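PDB 6ZTI: PlaB phospholipase from Legionella pneumophila, which is a virulence-associated phospholipase of the alpha/beta hydrolase family whose NAD(H)-mediated tetramerization controls its activity. Local coordinates for residues A372-F377 with G402-P407. Sequence-based numbering, arbitrary orientation.
With SND (thionicotinamide-adenine-dinucleotide), chain J.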
loop_
_atom_site.group_PDB
_atom_site.type_symbol
_atom_site.label_atom_id
_atom_site.label_comp_id
_atom_site.label_asym_id
_atom_site.label_seq_id
_atom_site.Cartn_x
_atom_site.Cartn_y
_atom_site.Cartn_z
ATOM N N ALA B 372 7.543 1.144 36.033
ATOM C CA ALA B 372 7.362 1.957 37.228
ATOM C C ALA B 372 6.695 3.312 36.978
ATOM O O ALA B 372 6.654 4.138 37.891
ATOM C CB ALA B 372 8.709 2.180 37.908
ATOM N N LEU B 373 6.172 3.573 35.784
ATOM C CA LEU B 373 5.555 4.876 35.563
ATOM C C LEU B 373 4.338 5.053 36.481
ATOM O O LEU B 373 3.639 4.088 36.783
ATOM C CB LEU B 373 5.133 5.025 34.110
ATOM C CG LEU B 373 6.204 5.466 33.103
ATOM C CD1 LEU B 373 6.513 6.923 33.326
ATOM C CD2 LEU B 373 7.493 4.687 33.224
ATOM N N PRO B 374 4.055 6.271 36.941
ATOM C CA PRO B 374 2.822 6.483 37.718
ATOM C C PRO B 374 1.594 6.042 36.935
ATOM O O PRO B 374 1.491 6.286 35.734
ATOM C CB PRO B 374 2.815 7.992 37.974
ATOM C CG PRO B 374 4.253 8.380 37.935
ATOM C CD PRO B 374 4.865 7.496 36.864
ATOM N N ALA B 375 0.667 5.370 37.626
ATOM C CA ALA B 375 -0.591 4.964 37.010
ATOM C C ALA B 375 -1.384 6.183 36.553
ATOM O O ALA B 375 -1.604 7.114 37.329
ATOM C CB ALA B 375 -1.422 4.155 37.996
ATOM N N GLY B 376 -1.843 6.160 35.303
ATOM C CA GLY B 376 -2.538 7.297 34.727
ATOM C C GLY B 376 -1.657 8.302 34.016
ATOM O O GLY B 376 -2.152 9.361 33.615
ATOM N N PHE B 377 -0.364 8.010 33.840
ATOM C CA PHE B 377 0.539 8.958 33.192
ATOM C C PHE B 377 0.154 9.250 31.743
ATOM O O PHE B 377 0.504 10.309 31.221
ATOM C CB PHE B 377 1.973 8.410 33.239
ATOM C CG PHE B 377 2.247 7.371 32.181
ATOM C CD1 PHE B 377 1.774 6.070 32.317
ATOM C CD2 PHE B 377 2.964 7.701 31.039
ATOM C CE1 PHE B 377 2.007 5.122 31.328
ATOM C CE2 PHE B 377 3.191 6.760 30.046
ATOM C CZ PHE B 377 2.734 5.474 30.190
ATOM N N GLY B 402 3.564 14.091 40.343
ATOM C CA GLY B 402 3.169 13.634 41.661
ATOM C C GLY B 402 3.681 12.245 41.977
ATOM O O GLY B 402 4.023 11.947 43.124
ATOM N N GLY B 403 3.759 11.382 40.972
ATOM C CA GLY B 403 4.181 10.018 41.212
ATOM C C GLY B 403 5.681 9.806 41.196
ATOM O O GLY B 403 6.187 8.891 41.846
ATOM N N ILE B 404 6.403 10.626 40.447
ATOM C CA ILE B 404 7.845 10.462 40.325
ATOM C C ILE B 404 8.580 11.218 41.427
ATOM O O ILE B 404 9.595 10.743 41.950
ATOM C CB ILE B 404 8.278 10.908 38.910
ATOM C CG1 ILE B 404 7.856 9.840 37.894
ATOM C CG2 ILE B 404 9.775 11.178 38.835
ATOM C CD1 ILE B 404 8.038 10.249 36.437
ATOM N N ASN B 405 8.069 12.376 41.835
ATOM C CA ASN B 405 8.759 13.193 42.837
ATOM C C ASN B 405 8.268 12.790 44.228
ATOM O O ASN B 405 7.625 13.552 44.951
ATOM C CB ASN B 405 8.549 14.677 42.566
ATOM C CG ASN B 405 9.390 15.192 41.400
ATOM O OD1 ASN B 405 10.386 14.583 41.013
ATOM N ND2 ASN B 405 8.986 16.321 40.836
ATOM N N THR B 406 8.598 11.557 44.590
ATOM C CA THR B 406 8.348 10.987 45.903
ATOM C C THR B 406 9.648 10.388 46.405
ATOM O O THR B 406 10.554 10.105 45.612
ATOM C CB THR B 406 7.264 9.898 45.885
ATOM O OG1 THR B 406 7.777 8.704 45.270
ATOM C CG2 THR B 406 6.025 10.368 45.134
ATOM N N PRO B 407 9.780 10.184 47.718
ATOM C CA PRO B 407 11.003 9.549 48.228
ATOM C C PRO B 407 11.332 8.240 47.533
ATOM O O PRO B 407 12.499 8.006 47.196
ATOM C CB PRO B 407 10.696 9.346 49.721
ATOM C CG PRO B 407 9.699 10.400 50.039
ATOM C CD PRO B 407 8.865 10.577 48.806
HETATM P PA SND J . -0.827 1.271 30.628
HETATM O O1A SND J . 0.187 0.220 30.992
HETATM O O2A SND J . -2.224 0.812 30.413
HETATM O O5B SND J . -0.312 2.037 29.300
HETATM C C5B SND J . -0.989 3.138 28.669
HETATM C C4B SND J . -0.334 3.304 27.319
HETATM O O4B SND J . 1.066 3.638 27.479
HETATM C C3B SND J . -0.339 2.051 26.457
HETATM O O3B SND J . -0.271 2.447 25.104
HETATM C C2B SND J . 0.949 1.356 26.881
HETATM O O2B SND J . 1.392 0.447 25.881
HETATM C C1B SND J . 1.875 2.568 27.018
HETATM N N9A SND J . 2.979 2.389 27.954
HETATM C C8A SND J . 2.953 1.759 29.171
HETATM N N7A SND J . 4.108 1.750 29.793
HETATM C C5A SND J . 4.956 2.421 28.922
HETATM C C6A SND J . 6.320 2.755 28.993
HETATM N N6A SND J . 7.112 2.418 30.010
HETATM N N1A SND J . 6.853 3.455 27.964
HETATM C C2A SND J . 6.065 3.786 26.936
HETATM N N3A SND J . 4.772 3.508 26.748
HETATM C C4A SND J . 4.271 2.823 27.786
HETATM O O3 SND J . -0.896 2.448 31.693
HETATM P PN SND J . -0.698 2.543 33.274
HETATM O O1N SND J . -1.291 1.346 33.914
HETATM O O2N SND J . -1.138 3.887 33.690
HETATM O O5D SND J . 0.891 2.403 33.360
HETATM C C5D SND J . 1.609 2.774 34.557
HETATM C C4D SND J . 2.848 1.919 34.666
HETATM O O4D SND J . 2.494 0.574 35.060
HETATM C C3D SND J . 3.662 1.770 33.384
HETATM O O3D SND J . 5.030 1.718 33.744
HETATM C C2D SND J . 3.220 0.411 32.849
HETATM O O2D SND J . 4.226 -0.183 32.035
HETATM C C1D SND J . 3.049 -0.347 34.154
HETATM N N1N SND J . 2.079 -1.511 34.008
HETATM C C2N SND J . 2.516 -2.749 34.292
HETATM C C3N SND J . 1.639 -3.816 34.256
HETATM C C7N SND J . 2.091 -5.199 34.562
HETATM S S7N SND J . 1.005 -6.460 34.621
HETATM N N7N SND J . 3.379 -5.374 34.777
HETATM C C4N SND J . 0.313 -3.572 33.912
HETATM C C5N SND J . -0.101 -2.290 33.609
HETATM C C6N SND J . 0.803 -1.262 33.664
#
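Pro374 packs against the last turn of helix 397-404. Its CG sits 3.7 Å from Gly403 CA, where the lack of a side chain lets the ring come right up to the helix backbone. Ile404 meets the same ring with CG1, 3.9 Å from both Pro374 CG and Pro374 CD. Its chi1 of -74° sets CG1 beside the backbone N. The two side chains cross at about a right angle. No hydrogen bond joins the two segments. Ile399 and Met400 of the same helix also touch Pro374.

Pro374 to Phe377 form a type II beta turn, with Phe377 N bonded to Pro374 O at 3.2 Å. Gly376 takes the positive phi (90°) of this turn. The loop joins strands 358-364 and 378-383 and lines a pocket for the dinucleotide.

Two backbone N-H groups bind the ligand on the side of the loop away from the helix. Gly376 N gives a nearly straight bond (170°) to phosphate oxygen O2N, at 2.9 Å. Leu373 N reaches ribose O3D at 3.0 Å. Phe377 turns its ring edge to adenine N9A. Leu373 CB lies over one face of the Phe377 ring, toward its rim. Arg333 of the second subunit bonds Leu373 O, and Tyr205 of that subunit bonds the dinucleotide.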